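Local coordinates for protein flap endonuclease 1 (Desulfurococcus amylolyticus, PDB 3ORY) that probably acts as a structure-specific, metal-dependent nuclease that removes 5' flaps from branched DNA during replication and repair, at residues A[141-144]-A[145-149]; A[42-45]-A[46-50]; A[61-64]-A[65-69]; A[314-317]-A[318-322]; A[107-110]-A[111-115]. One frame throughout, in Å; residues are numbered along the deposited sequence.

Interaction 1: residues A[141-144]-A[145-149]; sequences LTEE and MVRDA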
loop_
_atom_site.group_PDB
_atom_site.type_symbol
_atom_site.label_atom_id
_atom_site.label_comp_id
_atom_site.label_asym_id
_atom_site.label_seq_id
_atom_site.Cartn_x
_atom_site.Cartn_y
_atom_site.Cartn_z
ATOM N N LEU A 141 -0.246 -11.910 4.855
ATOM C CA LEU A 141 0.625 -12.018 3.680
ATOM C C LEU A 141 1.822 -12.887 4.040
ATOM O O LEU A 141 2.549 -12.579 4.978
ATOM C CB LEU A 141 1.097 -10.633 3.213
ATOM C CG LEU A 141 2.004 -10.602 1.975
ATOM C CD1 LEU A 141 1.253 -11.150 0.750
ATOM C CD2 LEU A 141 2.510 -9.186 1.727
ATOM N N THR A 142 2.027 -13.969 3.291
ATOM C CA THR A 142 3.150 -14.871 3.544
ATOM C C THR A 142 4.210 -14.760 2.451
ATOM O O THR A 142 3.951 -14.238 1.367
ATOM C CB THR A 142 2.712 -16.340 3.589
ATOM O OG1 THR A 142 2.439 -16.774 2.254
ATOM C CG2 THR A 142 1.467 -16.534 4.479
ATOM N N GLU A 143 5.399 -15.265 2.749
ATOM C CA GLU A 143 6.491 -15.308 1.782
ATOM C C GLU A 143 6.120 -16.077 0.497
ATOM O O GLU A 143 6.477 -15.654 -0.597
ATOM C CB GLU A 143 7.764 -15.860 2.462
ATOM C CG GLU A 143 9.004 -16.015 1.557
ATOM C CD GLU A 143 9.444 -14.724 0.864
ATOM O OE1 GLU A 143 9.108 -13.597 1.328
ATOM O OE2 GLU A 143 10.129 -14.852 -0.176
ATOM N N GLU A 144 5.385 -17.186 0.626
ATOM C CA GLU A 144 4.918 -17.939 -0.547
ATOM C C GLU A 144 4.002 -17.095 -1.445
ATOM O O GLU A 144 4.112 -17.152 -2.676
ATOM C CB GLU A 144 4.228 -19.265 -0.138
ATOM C CG GLU A 144 3.497 -19.993 -1.295
ATOM C CD GLU A 144 2.854 -21.330 -0.887
ATOM O OE1 GLU A 144 2.605 -21.559 0.317
ATOM O OE2 GLU A 144 2.590 -22.163 -1.782
ATOM N N MET A 145 3.117 -16.302 -0.841
ATOM C CA MET A 145 2.246 -15.413 -1.616
ATOM C C MET A 145 3.056 -14.326 -2.344
ATOM O O MET A 145 2.739 -13.963 -3.481
ATOM C CB MET A 145 1.181 -14.781 -0.727
ATOM C CG MET A 145 0.197 -15.802 -0.140
ATOM S SD MET A 145 -0.604 -15.231 1.384
ATOM C CE MET A 145 -1.536 -13.863 0.760
ATOM N N VAL A 146 4.111 -13.835 -1.686
ATOM C CA VAL A 146 5.025 -12.869 -2.307
ATOM C C VAL A 146 5.752 -13.511 -3.501
ATOM O O VAL A 146 5.839 -12.922 -4.579
ATOM C CB VAL A 146 6.025 -12.279 -1.273
ATOM C CG1 VAL A 146 7.108 -11.431 -1.966
ATOM C CG2 VAL A 146 5.263 -11.445 -0.222
ATOM N N ARG A 147 6.268 -14.720 -3.296
ATOM C CA ARG A 147 6.893 -15.484 -4.374
ATOM C C ARG A 147 5.952 -15.630 -5.571
ATOM O O ARG A 147 6.357 -15.381 -6.702
ATOM C CB ARG A 147 7.320 -16.864 -3.854
ATOM C CG ARG A 147 7.942 -17.807 -4.878
ATOM C CD ARG A 147 8.686 -18.964 -4.165
ATOM N NE ARG A 147 9.720 -18.455 -3.247
ATOM C CZ ARG A 147 9.684 -18.555 -1.915
ATOM N NH1 ARG A 147 8.669 -19.172 -1.308
ATOM N NH2 ARG A 147 10.677 -18.046 -1.184
ATOM N N ASP A 148 4.706 -16.033 -5.323
ATOM C CA ASP A 148 3.722 -16.185 -6.405
ATOM C C ASP A 148 3.426 -14.870 -7.113
ATOM O O ASP A 148 3.285 -14.840 -8.338
ATOM C CB ASP A 148 2.428 -16.832 -5.888
ATOM C CG ASP A 148 2.635 -18.289 -5.466
ATOM O OD1 ASP A 148 3.641 -18.900 -5.900
ATOM O OD2 ASP A 148 1.815 -18.814 -4.685
ATOM N N ALA A 149 3.355 -13.785 -6.342
ATOM C CA ALA A 149 3.138 -12.451 -6.897
ATOM C C ALA A 149 4.267 -12.059 -7.850
ATOM O O ALA A 149 4.012 -11.535 -8.939
ATOM C CB ALA A 149 3.000 -11.407 -5.772
#
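Over one face of the Arg-147 guanidinium lies the backbone O of Glu-143, 4.2 Å above the plane and displaced toward the rim, while the Glu-143 carboxylate meets the same group steeply, the two planes standing 69° apart. Glu-143 OE2 is 3.4 Å from Arg-147 NH2 but well out of the guanidinium plane, so this salt bridge rests on charge alone, with no N-H directed at the oxygen. The bend of Glu-143 at chi2 (57°) brings its carboxylate back over the first turn.

Thr-142 caps the helix. Its OG1 accepts a fairly straight bond from Met-145 N at 3.2 Å, and in return Thr-142 N donates weakly to Met-145 SD at 3.5 Å, which gives a capping box with a thioether in the side-chain acceptor's place. Beyond the sulfur, Met-145 CE reaches Leu-141 CD1 at 3.9 Å, and the side chains of Val-146 and Leu-141 cross at about a right angle, with Val-146 CG2 4.0 Å from Leu-141 CG.

Glu-99 takes the N-H of Glu-143 at this start of helix 143-156. The apolar side chains pack on helix 42-52, Met-145 and Ala-149 also on helix 70-84, and Glu-143 rests on Pro-97 and Pro-98.

Interaction 2: residues A[42-45]-A[46-50]; sequences GYNA and LYQFL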
loop_
_atom_site.group_PDB
_atom_site.type_symbol
_atom_site.label_atom_id
_atom_site.label_comp_id
_atom_site.label_asym_id
_atom_site.label_seq_id
_atom_site.Cartn_x
_atom_site.Cartn_y
_atom_site.Cartn_z
ATOM N N GLY A 42 5.165 -3.176 -3.212
ATOM C CA GLY A 42 4.650 -4.526 -3.411
ATOM C C GLY A 42 3.792 -5.033 -2.259
ATOM O O GLY A 42 2.649 -5.408 -2.467
ATOM N N TYR A 43 4.333 -5.028 -1.044
ATOM C CA TYR A 43 3.598 -5.558 0.119
ATOM C C TYR A 43 2.316 -4.775 0.354
ATOM O O TYR A 43 1.275 -5.369 0.627
ATOM C CB TYR A 43 4.475 -5.577 1.397
ATOM C CG TYR A 43 5.578 -6.624 1.410
ATOM C CD1 TYR A 43 5.910 -7.344 0.261
ATOM C CD2 TYR A 43 6.318 -6.868 2.571
ATOM C CE1 TYR A 43 6.944 -8.290 0.275
ATOM C CE2 TYR A 43 7.347 -7.819 2.594
ATOM C CZ TYR A 43 7.652 -8.518 1.443
ATOM O OH TYR A 43 8.673 -9.445 1.440
ATOM N N ASN A 44 2.380 -3.447 0.244
ATOM C CA ASN A 44 1.191 -2.642 0.503
ATOM C C ASN A 44 0.085 -2.967 -0.494
ATOM O O ASN A 44 -1.075 -3.111 -0.107
ATOM C CB ASN A 44 1.486 -1.138 0.484
ATOM C CG ASN A 44 0.443 -0.347 1.217
ATOM O OD1 ASN A 44 0.574 -0.093 2.429
ATOM N ND2 ASN A 44 -0.616 0.040 0.511
ATOM N N ALA A 45 0.446 -3.079 -1.772
ATOM C CA ALA A 45 -0.525 -3.454 -2.800
ATOM C C ALA A 45 -1.136 -4.817 -2.515
ATOM O O ALA A 45 -2.342 -4.981 -2.620
ATOM C CB ALA A 45 0.107 -3.417 -4.216
ATOM N N LEU A 46 -0.311 -5.796 -2.151
ATOM C CA LEU A 46 -0.831 -7.141 -1.896
ATOM C C LEU A 46 -1.785 -7.147 -0.709
ATOM O O LEU A 46 -2.793 -7.844 -0.731
ATOM C CB LEU A 46 0.315 -8.162 -1.704
ATOM C CG LEU A 46 1.215 -8.361 -2.932
ATOM C CD1 LEU A 46 2.349 -9.368 -2.658
ATOM C CD2 LEU A 46 0.417 -8.793 -4.150
ATOM N N TYR A 47 -1.470 -6.359 0.319
ATOM C CA TYR A 47 -2.370 -6.175 1.452
ATOM C C TYR A 47 -3.696 -5.524 1.052
ATOM O O TYR A 47 -4.763 -5.923 1.551
ATOM C CB TYR A 47 -1.680 -5.391 2.587
ATOM C CG TYR A 47 -0.957 -6.309 3.554
ATOM C CD1 TYR A 47 -1.659 -7.305 4.248
ATOM C CD2 TYR A 47 0.416 -6.214 3.753
ATOM C CE1 TYR A 47 -1.018 -8.160 5.128
ATOM C CE2 TYR A 47 1.083 -7.087 4.642
ATOM C CZ TYR A 47 0.351 -8.045 5.318
ATOM O OH TYR A 47 0.970 -8.911 6.184
ATOM N N GLN A 48 -3.635 -4.533 0.158
ATOM C CA GLN A 48 -4.867 -3.901 -0.344
ATOM C C GLN A 48 -5.765 -4.911 -1.058
ATOM O O GLN A 48 -6.978 -4.951 -0.808
ATOM C CB GLN A 48 -4.579 -2.716 -1.270
ATOM C CG GLN A 48 -3.799 -1.571 -0.638
ATOM C CD GLN A 48 -4.263 -1.213 0.770
ATOM O OE1 GLN A 48 -5.466 -1.117 1.054
ATOM N NE2 GLN A 48 -3.300 -0.984 1.656
ATOM N N PHE A 49 -5.159 -5.731 -1.918
ATOM C CA PHE A 49 -5.895 -6.765 -2.655
ATOM C C PHE A 49 -6.484 -7.822 -1.717
ATOM O O PHE A 49 -7.624 -8.283 -1.906
ATOM C CB PHE A 49 -4.989 -7.429 -3.693
ATOM C CG PHE A 49 -4.387 -6.466 -4.687
ATOM C CD1 PHE A 49 -5.115 -5.376 -5.161
ATOM C CD2 PHE A 49 -3.093 -6.673 -5.175
ATOM C CE1 PHE A 49 -4.562 -4.476 -6.086
ATOM C CE2 PHE A 49 -2.531 -5.789 -6.109
ATOM C CZ PHE A 49 -3.267 -4.692 -6.568
ATOM N N LEU A 50 -5.711 -8.199 -0.702
ATOM C CA LEU A 50 -6.180 -9.153 0.297
ATOM C C LEU A 50 -7.438 -8.664 1.010
ATOM O O LEU A 50 -8.349 -9.452 1.274
ATOM C CB LEU A 50 -5.073 -9.483 1.312
ATOM C CG LEU A 50 -3.960 -10.418 0.845
ATOM C CD1 LEU A 50 -2.826 -10.491 1.889
ATOM C CD2 LEU A 50 -4.504 -11.819 0.552
#
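Regular i to i+4 hydrogen bonds join Gly-42 to Leu-46, Tyr-43 to Tyr-47, Asn-44 to Gln-48 and Ala-45 to Phe-49, making the stretch an undistorted alpha-helix. Phe-49 turns its ring across the preceding turn: the carbonyl oxygen of Ala-45 lies over one face, 3.1 Å above the plane and off-centre, nearest to Phe-49 CD2 at 3.2 Å. The methyl of Ala-45 adds an apolar touch, its CB lying 4.0 Å from Phe-49 CE2. With chi1 at -63°, Leu-46 holds CG beside its own backbone N, 3.3 Å from Gly-42 O. Tyr-47 likewise lies back along the helix, bringing CD2 to within 3.4 Å of Tyr-43 O. Gln-48 CG, also beside its own backbone N, lies 3.2 Å from Asn-44 O, and Gln-48 OE1 is taken by Val-9 N. The hydroxyl of Tyr-43 bonds to Lys-96 O, and Asp-41 OD2 accepts from Asn-44 N at the helix start.

All eight touching residues are buried. Strand 37-41 of the central sheet runs straight into helix 42-52, which packs on strand 88-93. This beta-alpha unit belongs to the PIN-like core of the XPG N-terminal domain, and a phosphate ion lies about 4 Å from the Asn-44 side chain.

Interaction 3: residues A[61-64]-A[65-69]; sequences LMDN and NGRIT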
loop_
_atom_site.group_PDB
_atom_site.type_symbol
_atom_site.label_atom_id
_atom_site.label_comp_id
_atom_site.label_asym_id
_atom_site.label_seq_id
_atom_site.Cartn_x
_atom_site.Cartn_y
_atom_site.Cartn_z
ATOM N N LEU A 61 -11.122 -14.770 -1.766
ATOM C CA LEU A 61 -11.089 -15.670 -2.904
ATOM C C LEU A 61 -10.156 -16.827 -2.569
ATOM O O LEU A 61 -9.115 -16.637 -1.926
ATOM C CB LEU A 61 -10.612 -14.951 -4.169
ATOM C CG LEU A 61 -11.407 -13.789 -4.785
ATOM C CD1 LEU A 61 -10.798 -13.431 -6.131
ATOM C CD2 LEU A 61 -12.916 -14.079 -4.958
ATOM N N MET A 62 -10.543 -18.029 -2.985
ATOM C CA MET A 62 -9.781 -19.227 -2.683
ATOM C C MET A 62 -9.765 -20.180 -3.872
ATOM O O MET A 62 -10.711 -20.206 -4.654
ATOM C CB MET A 62 -10.341 -19.915 -1.431
ATOM C CG MET A 62 -9.928 -19.238 -0.106
ATOM S SD MET A 62 -10.769 -19.927 1.339
ATOM C CE MET A 62 -12.446 -19.358 1.079
ATOM N N ASP A 63 -8.678 -20.932 -4.018
ATOM C CA ASP A 63 -8.598 -21.953 -5.051
ATOM C C ASP A 63 -9.167 -23.281 -4.530
ATOM O O ASP A 63 -9.668 -23.340 -3.402
ATOM C CB ASP A 63 -7.167 -22.091 -5.600
ATOM C CG ASP A 63 -6.169 -22.637 -4.577
ATOM O OD1 ASP A 63 -6.573 -23.289 -3.593
ATOM O OD2 ASP A 63 -4.956 -22.420 -4.781
ATOM N N ASN A 64 -9.092 -24.331 -5.345
ATOM C CA ASN A 64 -9.640 -25.643 -4.983
ATOM C C ASN A 64 -8.819 -26.404 -3.943
ATOM O O ASN A 64 -9.258 -27.441 -3.438
ATOM C CB ASN A 64 -9.832 -26.509 -6.233
ATOM C CG ASN A 64 -10.948 -26.002 -7.133
ATOM O OD1 ASN A 64 -11.837 -25.269 -6.700
ATOM N ND2 ASN A 64 -10.905 -26.397 -8.395
ATOM N N ASN A 65 -7.624 -25.900 -3.649
ATOM C CA ASN A 65 -6.776 -26.447 -2.596
ATOM C C ASN A 65 -6.965 -25.677 -1.286
ATOM O O ASN A 65 -6.181 -25.828 -0.351
ATOM C CB ASN A 65 -5.301 -26.427 -3.029
ATOM C CG ASN A 65 -4.901 -27.657 -3.847
ATOM O OD1 ASN A 65 -5.314 -28.780 -3.553
ATOM N ND2 ASN A 65 -4.073 -27.444 -4.866
ATOM N N GLY A 66 -8.010 -24.851 -1.234
ATOM C CA GLY A 66 -8.309 -24.012 -0.074
ATOM C C GLY A 66 -7.408 -22.799 0.153
ATOM O O GLY A 66 -7.532 -22.131 1.177
ATOM N N ARG A 67 -6.511 -22.503 -0.783
ATOM C CA ARG A 67 -5.565 -21.385 -0.614
ATOM C C ARG A 67 -6.149 -20.029 -1.048
ATOM O O ARG A 67 -6.852 -19.940 -2.063
ATOM C CB ARG A 67 -4.267 -21.656 -1.375
ATOM C CG ARG A 67 -3.536 -22.914 -0.922
ATOM C CD ARG A 67 -2.386 -23.257 -1.857
ATOM N NE ARG A 67 -2.851 -23.467 -3.229
ATOM C CZ ARG A 67 -2.142 -24.070 -4.177
ATOM N NH1 ARG A 67 -0.928 -24.536 -3.909
ATOM N NH2 ARG A 67 -2.650 -24.221 -5.393
ATOM N N ILE A 68 -5.845 -18.985 -0.277
ATOM C CA ILE A 68 -6.282 -17.617 -0.598
ATOM C C ILE A 68 -5.671 -17.158 -1.928
ATOM O O ILE A 68 -4.492 -17.372 -2.176
ATOM C CB ILE A 68 -5.970 -16.626 0.556
ATOM C CG1 ILE A 68 -6.753 -17.034 1.814
ATOM C CG2 ILE A 68 -6.298 -15.160 0.155
ATOM C CD1 ILE A 68 -6.396 -16.239 3.092
ATOM N N THR A 69 -6.492 -16.568 -2.799
ATOM C CA THR A 69 -6.002 -16.111 -4.104
ATOM C C THR A 69 -6.292 -14.635 -4.357
ATOM O O THR A 69 -5.943 -14.111 -5.414
ATOM C CB THR A 69 -6.598 -16.936 -5.260
ATOM O OG1 THR A 69 -8.015 -16.905 -5.147
ATOM C CG2 THR A 69 -6.116 -18.389 -5.212
#
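The guanidinium of Arg-67 meets the Asp-63 carboxylate with its NE/NH2 side, the two planes turned 55° apart. Both donors go to one oxygen: Arg-67 NE, at 2.8 Å from Asp-63 OD2, uses the syn lone pair, whereas Arg-67 NH2, at 3.0 Å from the same atom, comes from above the carboxylate plane. OD2 nevertheless stays close to the guanidinium plane, so the twist is at the carboxylate end. His-326 ND1 is a further partner of OD2.

The other oxygen points into the turn. Asp-63 CG sits between the backbone N and the carbonyl carbon (chi1 67°), which places OD1 2.8 Å from Asn-65 N, an Asx turn, and 2.9 Å from Arg-67 N. The two N-H groups approach OD1 from opposite faces of the carboxylate and thereby fix its rotation. The backbone here is a tight hairpin: a type I turn runs from Asp-63 to Gly-66, Gly-66 has positive phi, and Asp-63 N donates to Arg-67 O, as in a 3:5 hairpin with a G1 bulge. Further back, Met-62 and Ile-68 form a single beta bridge, flanked by the bond of Thr-69 N to Leu-61 O at 2.8 Å.

Met-62 CG and Ile-68 CG1 are 4.3 Å apart alongside this bridge. Thr-69 CG2 approaches Asp-63 CB at 3.9 Å, and Asn-65 ND2 lies over one face of the Arg-67 guanidinium.

Interaction 4: residues A[314-317]-A[318-322]; sequences DPDA and VKRIL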
loop_
_atom_site.group_PDB
_atom_site.type_symbol
_atom_site.label_atom_id
_atom_site.label_comp_id
_atom_site.label_asym_id
_atom_site.label_seq_id
_atom_site.Cartn_x
_atom_site.Cartn_y
_atom_site.Cartn_z
ATOM N N ASP A 314 3.705 -13.134 -21.284
ATOM C CA ASP A 314 3.683 -14.553 -21.618
ATOM C C ASP A 314 2.307 -15.116 -21.215
ATOM O O ASP A 314 2.118 -15.536 -20.073
ATOM C CB ASP A 314 4.843 -15.262 -20.891
ATOM C CG ASP A 314 4.940 -16.757 -21.215
ATOM O OD1 ASP A 314 4.004 -17.351 -21.789
ATOM O OD2 ASP A 314 5.972 -17.349 -20.851
ATOM N N PRO A 315 1.326 -15.085 -22.146
ATOM C CA PRO A 315 -0.054 -15.465 -21.803
ATOM C C PRO A 315 -0.179 -16.877 -21.234
ATOM O O PRO A 315 -0.895 -17.085 -20.250
ATOM C CB PRO A 315 -0.797 -15.343 -23.141
ATOM C CG PRO A 315 -0.029 -14.276 -23.878
ATOM C CD PRO A 315 1.415 -14.545 -23.518
ATOM N N ASP A 316 0.522 -17.842 -21.820
ATOM C CA ASP A 316 0.407 -19.201 -21.312
ATOM C C ASP A 316 0.910 -19.322 -19.868
ATOM O O ASP A 316 0.291 -20.017 -19.057
ATOM C CB ASP A 316 1.108 -20.213 -22.202
ATOM C CG ASP A 316 0.680 -21.632 -21.884
ATOM O OD1 ASP A 316 -0.430 -22.009 -22.288
ATOM O OD2 ASP A 316 1.436 -22.360 -21.227
ATOM N N ALA A 317 2.008 -18.633 -19.555
ATOM C CA ALA A 317 2.567 -18.653 -18.200
ATOM C C ALA A 317 1.578 -18.030 -17.217
ATOM O O ALA A 317 1.399 -18.544 -16.117
ATOM C CB ALA A 317 3.913 -17.936 -18.145
ATOM N N VAL A 318 0.918 -16.947 -17.627
ATOM C CA VAL A 318 -0.139 -16.356 -16.802
ATOM C C VAL A 318 -1.275 -17.369 -16.584
ATOM O O VAL A 318 -1.728 -17.561 -15.454
ATOM C CB VAL A 318 -0.706 -15.040 -17.387
ATOM C CG1 VAL A 318 -1.866 -14.529 -16.524
ATOM C CG2 VAL A 318 0.380 -13.962 -17.483
ATOM N N LYS A 319 -1.719 -18.021 -17.663
ATOM C CA LYS A 319 -2.765 -19.043 -17.557
ATOM C C LYS A 319 -2.373 -20.171 -16.601
ATOM O O LYS A 319 -3.176 -20.579 -15.760
ATOM C CB LYS A 319 -3.123 -19.644 -18.915
ATOM C CG LYS A 319 -4.212 -20.713 -18.785
ATOM C CD LYS A 319 -3.923 -21.991 -19.563
ATOM C CE LYS A 319 -2.557 -22.557 -19.306
ATOM N NZ LYS A 319 -2.561 -24.026 -19.524
ATOM N N ARG A 320 -1.142 -20.670 -16.735
ATOM C CA ARG A 320 -0.655 -21.741 -15.858
ATOM C C ARG A 320 -0.759 -21.345 -14.379
ATOM O O ARG A 320 -1.322 -22.089 -13.569
ATOM C CB ARG A 320 0.769 -22.176 -16.238
ATOM C CG ARG A 320 0.846 -22.949 -17.586
ATOM C CD ARG A 320 2.173 -23.721 -17.774
ATOM N NE ARG A 320 3.340 -22.939 -17.346
ATOM C CZ ARG A 320 4.066 -22.149 -18.139
ATOM N NH1 ARG A 320 3.766 -22.021 -19.433
ATOM N NH2 ARG A 320 5.102 -21.479 -17.635
ATOM N N ILE A 321 -0.253 -20.166 -14.037
ATOM C CA ILE A 321 -0.339 -19.664 -12.660
ATOM C C ILE A 321 -1.795 -19.499 -12.180
ATOM O O ILE A 321 -2.199 -20.105 -11.177
ATOM C CB ILE A 321 0.453 -18.344 -12.488
ATOM C CG1 ILE A 321 1.951 -18.599 -12.704
ATOM C CG2 ILE A 321 0.230 -17.766 -11.090
ATOM C CD1 ILE A 321 2.770 -17.364 -12.995
ATOM N N LEU A 322 -2.586 -18.701 -12.896
ATOM C CA LEU A 322 -3.936 -18.363 -12.440
ATOM C C LEU A 322 -4.952 -19.489 -12.616
ATOM O O LEU A 322 -5.619 -19.885 -11.656
ATOM C CB LEU A 322 -4.446 -17.085 -13.125
ATOM C CG LEU A 322 -3.609 -15.821 -12.902
ATOM C CD1 LEU A 322 -4.294 -14.648 -13.576
ATOM C CD2 LEU A 322 -3.399 -15.540 -11.416
#
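Ala-317 and Asp-316, the residues most enclosed by the next turn, meet the same side chain, that of Arg-320. Its guanidinium passes over Ala-317, whose CA lies 3.6 Å above one face and toward the rim, while Ala-317 CB is 3.8 Å from NH2 of Arg-320. The polar end meets Asp-316: Arg-320 NH1 donates to Asp-316 OD2 at 3.0 Å, in a salt bridge that uses the anti lone pair, away from the other oxygen. Seen from the arginine, OD2 is at the edge and close to the guanidinium plane, yet the carboxylate itself is turned 47° from that plane. The two side chains cross at about a right angle. Arg-320 can double back in this way because its chain bends at chi3 (-42°), and its CG meanwhile rests 3.3 Å from Asp-316 O.

Lys-319 runs alongside Asp-316, with OD1 4.0 Å from NZ, beyond salt-bridge range; the ammonium of Lys-319 pairs instead with Asp-324. Val-318 holds CG2 against the carbonyl of Asp-314, 3.5 Å from its O. Asp-314 is the N-cap, and its OD1 accepts from Ala-317 N at 3.3 Å, met from well above the carboxylate plane.

Val-318 faces inward, onto Leu-152, Ala-155 and Met-156 of helix 143-156, Leu-337 of helix 330-347 and Phe-76 of helix 70-84. Helix 315-325 is thus packed against all three.

Interaction 5: residues A[107-110]-A[111-115]; sequences RRKA and VKEEA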
loop_
_atom_site.group_PDB
_atom_site.type_symbol
_atom_site.label_atom_id
_atom_site.label_comp_id
_atom_site.label_asym_id
_atom_site.label_seq_id
_atom_site.Cartn_x
_atom_site.Cartn_y
_atom_site.Cartn_z
ATOM N N ARG A 107 0.091 -3.543 12.779
ATOM C CA ARG A 107 -1.090 -2.951 12.145
ATOM C C ARG A 107 -2.184 -3.995 11.974
ATOM O O ARG A 107 -3.335 -3.754 12.330
ATOM C CB ARG A 107 -0.759 -2.314 10.785
ATOM C CG ARG A 107 0.087 -1.042 10.870
ATOM C CD ARG A 107 -0.184 -0.324 12.174
ATOM N NE ARG A 107 -1.322 0.560 12.103
ATOM C CZ ARG A 107 -1.884 1.156 13.147
ATOM N NH1 ARG A 107 -1.446 0.943 14.389
ATOM N NH2 ARG A 107 -2.913 1.962 12.944
ATOM N N ARG A 108 -1.821 -5.157 11.439
ATOM C CA ARG A 108 -2.781 -6.260 11.290
ATOM C C ARG A 108 -3.442 -6.639 12.626
ATOM O O ARG A 108 -4.670 -6.746 12.710
ATOM C CB ARG A 108 -2.113 -7.482 10.643
ATOM C CG ARG A 108 -3.081 -8.605 10.368
ATOM C CD ARG A 108 -2.413 -9.848 9.810
ATOM N NE ARG A 108 -3.350 -10.972 9.896
ATOM C CZ ARG A 108 -3.491 -11.763 10.963
ATOM N NH1 ARG A 108 -2.739 -11.574 12.050
ATOM N NH2 ARG A 108 -4.383 -12.753 10.943
ATOM N N LYS A 109 -2.626 -6.832 13.662
ATOM C CA LYS A 109 -3.135 -7.148 14.998
ATOM C C LYS A 109 -4.118 -6.078 15.504
ATOM O O LYS A 109 -5.184 -6.421 16.019
ATOM C CB LYS A 109 -1.987 -7.377 15.987
ATOM C CG LYS A 109 -2.426 -7.704 17.429
ATOM C CD LYS A 109 -1.708 -8.955 17.964
ATOM C CE LYS A 109 -1.957 -9.179 19.467
ATOM N NZ LYS A 109 -1.080 -8.298 20.305
ATOM N N ALA A 110 -3.777 -4.801 15.325
ATOM C CA ALA A 110 -4.660 -3.700 15.746
ATOM C C ALA A 110 -6.006 -3.694 15.012
ATOM O O ALA A 110 -7.052 -3.497 15.638
ATOM C CB ALA A 110 -3.965 -2.346 15.600
ATOM N N VAL A 111 -5.974 -3.902 13.695
ATOM C CA VAL A 111 -7.202 -3.977 12.889
ATOM C C VAL A 111 -8.105 -5.121 13.374
ATOM O O VAL A 111 -9.304 -4.920 13.593
ATOM C CB VAL A 111 -6.889 -4.094 11.364
ATOM C CG1 VAL A 111 -8.058 -4.689 10.588
ATOM C CG2 VAL A 111 -6.532 -2.733 10.797
ATOM N N LYS A 112 -7.511 -6.299 13.572
ATOM C CA LYS A 112 -8.232 -7.489 14.058
ATOM C C LYS A 112 -8.897 -7.292 15.417
ATOM O O LYS A 112 -10.042 -7.712 15.613
ATOM C CB LYS A 112 -7.285 -8.686 14.151
ATOM C CG LYS A 112 -6.949 -9.331 12.830
ATOM C CD LYS A 112 -5.819 -10.348 12.988
ATOM C CE LYS A 112 -6.081 -11.372 14.084
ATOM N NZ LYS A 112 -7.216 -12.299 13.768
ATOM N N GLU A 113 -8.171 -6.679 16.351
ATOM C CA GLU A 113 -8.703 -6.372 17.682
ATOM C C GLU A 113 -9.884 -5.399 17.608
ATOM O O GLU A 113 -10.887 -5.590 18.299
ATOM C CB GLU A 113 -7.610 -5.812 18.598
ATOM C CG GLU A 113 -6.603 -6.871 19.061
ATOM C CD GLU A 113 -5.506 -6.319 19.964
ATOM O OE1 GLU A 113 -5.662 -5.203 20.514
ATOM O OE2 GLU A 113 -4.481 -7.018 20.135
ATOM N N GLU A 114 -9.754 -4.373 16.766
ATOM C CA GLU A 114 -10.836 -3.407 16.531
ATOM C C GLU A 114 -12.067 -4.050 15.874
ATOM O O GLU A 114 -13.192 -3.859 16.340
ATOM C CB GLU A 114 -10.334 -2.196 15.720
ATOM C CG GLU A 114 -11.418 -1.162 15.326
ATOM C CD GLU A 114 -12.113 -0.485 16.514
ATOM O OE1 GLU A 114 -11.573 -0.499 17.648
ATOM O OE2 GLU A 114 -13.218 0.075 16.314
ATOM N N ALA A 115 -11.844 -4.810 14.805
ATOM C CA ALA A 115 -12.910 -5.558 14.136
ATOM C C ALA A 115 -13.649 -6.538 15.075
ATOM O O ALA A 115 -14.874 -6.669 14.987
ATOM C CB ALA A 115 -12.365 -6.296 12.916
#
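Extended from CG to NE, with CG anti to its backbone N (chi1 -175°), Arg-108 carries its guanidinium out to the path of Lys-112, whose CG swings beside its own N (chi1 -76°) and back toward the preceding turn. The lysine meets the guanidinium with its aliphatic part: CD of Lys-112 lies 3.2 Å above one face, toward the rim, and within 3.4 Å of Arg-108 CZ. Lys-112 NZ ends 4.0 Å from Arg-108 NH2. Two positive groups this close should disfavour one another to some degree, a cost that the bond of Arg-108 NH2 to Ser-138 O probably helps to offset.

One position on, Lys-109 and Glu-113 make a looser pair of opposite charge, their chains crossing at a slant. The carboxylate oxygen Glu-113 OE2 lies 3.5 Å from Lys-109 CG and 3.4 Å from its CE. The distance from OE2 to Lys-109 NZ is 3.6 Å, so the salt bridge is a long one, supplemented by contact with the lysine methylenes. Underneath, the backbone is regular helix, the N-H of Lys-112 meeting Arg-108 O and that of Glu-113 meeting Lys-109 O.

The turn belongs to the long helix 102-125, probably one side of the helical arch found in flap endonucleases. Arg-107 ties it to Asp-10 by a salt bridge. Arg-108, Val-111 and Lys-112 touch the loop at Ser-138 and Lys-140, between helix 128-134 and helix 143-156.

Interactions 1 and 2 form one interface between helices: Val-146 CG2 packs on Tyr-43 CE1 at 3.6 Å and Ala-149 CB on Leu-46 CD1 at 3.8 Å. The far end of 42-50 also reaches interaction 3, where Leu-50 CD2 meets Ile-68 CG2 at 3.8 Å. Interaction 4 touches none of the others directly; its nearest atoms are about 5 Å from interaction 1, although both lie on helices that pack together. Interaction 5, on the probable arch, also touches none of the others, though its nearest atoms come within about 5 Å of interaction 2; its centre is about 35 Å from that of interaction 4. Interaction 2 borders the bound phosphate, which may mark a pocket.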